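Local coordinates for protein 6-phosphogluconolactonase (Shewanella baltica, PDB 3NWP) that probably hydrolyses 6-phosphogluconolactone to 6-phosphogluconate, the second step of the oxidative pentose phosphate pathway, at residues A156-V164 with R175-I183. Residues are numbered along the deposited sequence; the frame is centred on the assembly and turned at random.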
loop_
_atom_site.group_PDB
_atom_site.type_symbol
_atom_site.label_atom_id
_atom_site.label_comp_id
_atom_site.label_asym_id
_atom_site.label_seq_id
_atom_site.Cartn_x
_atom_site.Cartn_y
_atom_site.Cartn_z
ATOM N N ALA A 156 9.676 8.957 -8.331
ATOM C CA ALA A 156 8.565 8.097 -7.898
ATOM C C ALA A 156 7.227 8.633 -8.381
ATOM O O ALA A 156 6.341 7.858 -8.737
ATOM C CB ALA A 156 8.584 7.927 -6.398
ATOM N N LEU A 157 7.065 9.953 -8.349
ATOM C CA LEU A 157 5.784 10.608 -8.703
ATOM C C LEU A 157 5.513 10.687 -10.190
ATOM O O LEU A 157 4.384 10.932 -10.601
ATOM C CB LEU A 157 5.709 12.010 -8.069
ATOM C CG LEU A 157 5.748 12.035 -6.545
ATOM C CD1 LEU A 157 5.751 13.479 -6.104
ATOM C CD2 LEU A 157 4.547 11.212 -5.940
ATOM N N THR A 158 6.568 10.541 -11.017
ATOM C CA THR A 158 6.428 10.774 -12.454
ATOM C C THR A 158 6.888 9.654 -13.420
ATOM O O THR A 158 6.504 9.676 -14.620
ATOM C CB THR A 158 7.097 12.115 -12.849
ATOM O OG1 THR A 158 8.499 12.030 -12.575
ATOM C CG2 THR A 158 6.471 13.295 -12.087
ATOM N N THR A 159 7.586 8.660 -12.908
ATOM C CA THR A 159 8.024 7.532 -13.705
ATOM C C THR A 159 6.863 6.717 -14.225
ATOM O O THR A 159 5.781 6.676 -13.600
ATOM C CB THR A 159 8.985 6.649 -12.951
ATOM O OG1 THR A 159 9.584 5.713 -13.864
ATOM C CG2 THR A 159 8.282 5.832 -11.819
ATOM N N GLN A 160 7.062 6.092 -15.380
ATOM C CA GLN A 160 6.150 5.033 -15.829
ATOM C C GLN A 160 6.585 3.667 -15.431
ATOM O O GLN A 160 5.811 2.708 -15.622
ATOM C CB GLN A 160 5.983 5.130 -17.364
ATOM C CG GLN A 160 5.292 6.402 -17.841
ATOM C CD GLN A 160 3.833 6.427 -17.397
ATOM O OE1 GLN A 160 3.405 7.337 -16.709
ATOM N NE2 GLN A 160 3.139 5.355 -17.659
ATOM N N ALA A 161 7.779 3.502 -14.832
ATOM C CA ALA A 161 8.172 2.200 -14.333
ATOM C C ALA A 161 7.282 1.803 -13.157
ATOM O O ALA A 161 6.794 2.666 -12.440
ATOM C CB ALA A 161 9.630 2.190 -13.872
ATOM N N LEU A 162 7.093 0.528 -12.960
ATOM C CA LEU A 162 6.237 0.078 -11.868
ATOM C C LEU A 162 6.824 0.312 -10.482
ATOM O O LEU A 162 6.076 0.477 -9.520
ATOM C CB LEU A 162 5.869 -1.411 -12.032
ATOM C CG LEU A 162 4.915 -1.704 -13.207
ATOM C CD1 LEU A 162 4.815 -3.259 -13.229
ATOM C CD2 LEU A 162 3.507 -1.079 -13.035
ATOM N N CYS A 163 8.159 0.261 -10.365
ATOM C CA CYS A 163 8.795 0.506 -9.072
ATOM C C CYS A 163 10.158 1.138 -9.263
ATOM O O CYS A 163 10.806 0.972 -10.308
ATOM C CB CYS A 163 8.823 -0.712 -8.221
ATOM S SG CYS A 163 9.562 -2.129 -8.980
ATOM N N VAL A 164 10.547 1.898 -8.252
ATOM C CA VAL A 164 11.798 2.634 -8.269
ATOM C C VAL A 164 12.398 2.630 -6.897
ATOM O O VAL A 164 11.705 2.389 -5.900
ATOM C CB VAL A 164 11.665 4.058 -8.746
ATOM C CG1 VAL A 164 11.146 4.114 -10.203
ATOM C CG2 VAL A 164 10.836 4.913 -7.805
ATOM N N ARG A 175 15.036 1.921 0.043
ATOM C CA ARG A 175 13.674 1.493 -0.223
ATOM C C ARG A 175 13.475 1.198 -1.696
ATOM O O ARG A 175 14.095 1.816 -2.578
ATOM C CB ARG A 175 12.646 2.584 0.163
ATOM C CG ARG A 175 12.830 3.207 1.555
ATOM C CD ARG A 175 12.691 2.170 2.598
ATOM N NE ARG A 175 12.763 2.702 3.956
ATOM C CZ ARG A 175 11.691 3.023 4.709
ATOM N NH1 ARG A 175 10.457 2.922 4.202
ATOM N NH2 ARG A 175 11.861 3.445 5.962
ATOM N N ILE A 176 12.573 0.265 -1.941
ATOM C CA ILE A 176 11.946 0.145 -3.241
ATOM C C ILE A 176 10.494 0.539 -3.008
ATOM O O ILE A 176 9.922 0.276 -1.948
ATOM C CB ILE A 176 12.124 -1.269 -3.772
ATOM C CG1 ILE A 176 11.568 -1.425 -5.163
ATOM C CG2 ILE A 176 11.532 -2.303 -2.838
ATOM C CD1 ILE A 176 12.370 -2.464 -5.948
ATOM N N THR A 177 9.924 1.194 -3.989
ATOM C CA THR A 177 8.522 1.591 -3.901
ATOM C C THR A 177 7.827 1.362 -5.213
ATOM O O THR A 177 8.370 1.647 -6.291
ATOM C CB THR A 177 8.424 3.069 -3.478
ATOM O OG1 THR A 177 7.048 3.389 -3.123
ATOM C CG2 THR A 177 8.881 4.054 -4.558
ATOM N N LEU A 178 6.553 1.026 -5.144
ATOM C CA LEU A 178 5.727 1.174 -6.330
ATOM C C LEU A 178 5.632 2.658 -6.646
ATOM O O LEU A 178 5.627 3.512 -5.790
ATOM C CB LEU A 178 4.331 0.525 -6.153
ATOM C CG LEU A 178 4.261 -0.967 -5.899
ATOM C CD1 LEU A 178 2.781 -1.503 -6.046
ATOM C CD2 LEU A 178 5.228 -1.792 -6.731
ATOM N N SER A 179 5.520 2.967 -7.929
ATOM C CA SER A 179 5.409 4.319 -8.413
ATOM C C SER A 179 3.999 4.868 -8.267
ATOM O O SER A 179 3.060 4.119 -8.100
ATOM C CB SER A 179 5.780 4.396 -9.890
ATOM O OG SER A 179 4.941 3.557 -10.669
ATOM N N LYS A 180 3.874 6.187 -8.324
ATOM C CA LYS A 180 2.544 6.787 -8.383
ATOM C C LYS A 180 1.745 6.249 -9.553
ATOM O O LYS A 180 0.545 5.893 -9.416
ATOM C CB LYS A 180 2.636 8.304 -8.424
ATOM C CG LYS A 180 1.296 9.023 -8.351
ATOM C CD LYS A 180 1.402 10.447 -8.907
ATOM C CE LYS A 180 1.345 10.478 -10.419
ATOM N NZ LYS A 180 1.609 11.868 -10.922
ATOM N N SER A 181 2.345 6.189 -10.730
ATOM C CA SER A 181 1.606 5.711 -11.884
ATOM C C SER A 181 1.067 4.293 -11.642
ATOM O O SER A 181 -0.087 3.979 -12.003
ATOM C CB SER A 181 2.444 5.795 -13.164
ATOM O OG SER A 181 3.596 5.050 -13.044
ATOM N N ALA A 182 1.866 3.439 -11.003
ATOM C CA ALA A 182 1.411 2.067 -10.671
ATOM C C ALA A 182 0.278 2.091 -9.646
ATOM O O ALA A 182 -0.738 1.396 -9.791
ATOM C CB ALA A 182 2.586 1.225 -10.108
ATOM N N ILE A 183 0.452 2.853 -8.582
ATOM C CA ILE A 183 -0.545 2.896 -7.457
ATOM C C ILE A 183 -1.854 3.461 -7.947
ATOM O O ILE A 183 -2.929 2.974 -7.543
ATOM C CB ILE A 183 0.024 3.691 -6.265
ATOM C CG1 ILE A 183 1.135 2.930 -5.562
ATOM C CG2 ILE A 183 -1.049 4.175 -5.223
ATOM C CD1 ILE A 183 0.732 1.618 -4.811
HETATM O O HOH W 1 4.840 7.628 -11.246
HETATM O O HOH W 2 3.682 2.339 -13.633
#
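Ser-179 and Ser-181 each donate a hydroxyl hydrogen bond to a carbonyl of the loop 159-162. Ser-179 OG, set between its own backbone N and carbonyl carbon (chi1 59°), donates to Ala-161 O at 2.7 Å and lies in the plane of that carbonyl. Ser-179 OG also accepts from Ala-182 N, an N-cap bond, so one hydroxyl both caps helix 180-184 and grips the loop. Ser-181 OG donates to Thr-159 O at 2.8 Å, tilted 18° from the carbonyl plane, and accepts from a water that also donates to Gln-160 O. The methyl Thr-159 CG2 presses on Ser-179 CB at 3.5 Å, a tight carbon pair, while Thr-159 OG1 accepts from Ala-161 N in an ST turn. Beyond this loop the segments form the antiparallel hairpin of strands 163-166 and 175-178, whose second strand also pairs with strand 66-74. Val-164 and Thr-177, a hydrogen-bonded pair, project side by side, CG2 to CG2 at 3.9 Å. Cys-163 CB instead meets Leu-178 CD2 at 4.0 Å, and the cysteine side chain touches Ala-119 and Ala-120 of helix 112-122. Where helix 153-158 ends, Lys-180 N donates to Ala-156 O with a 168° N-H...O angle.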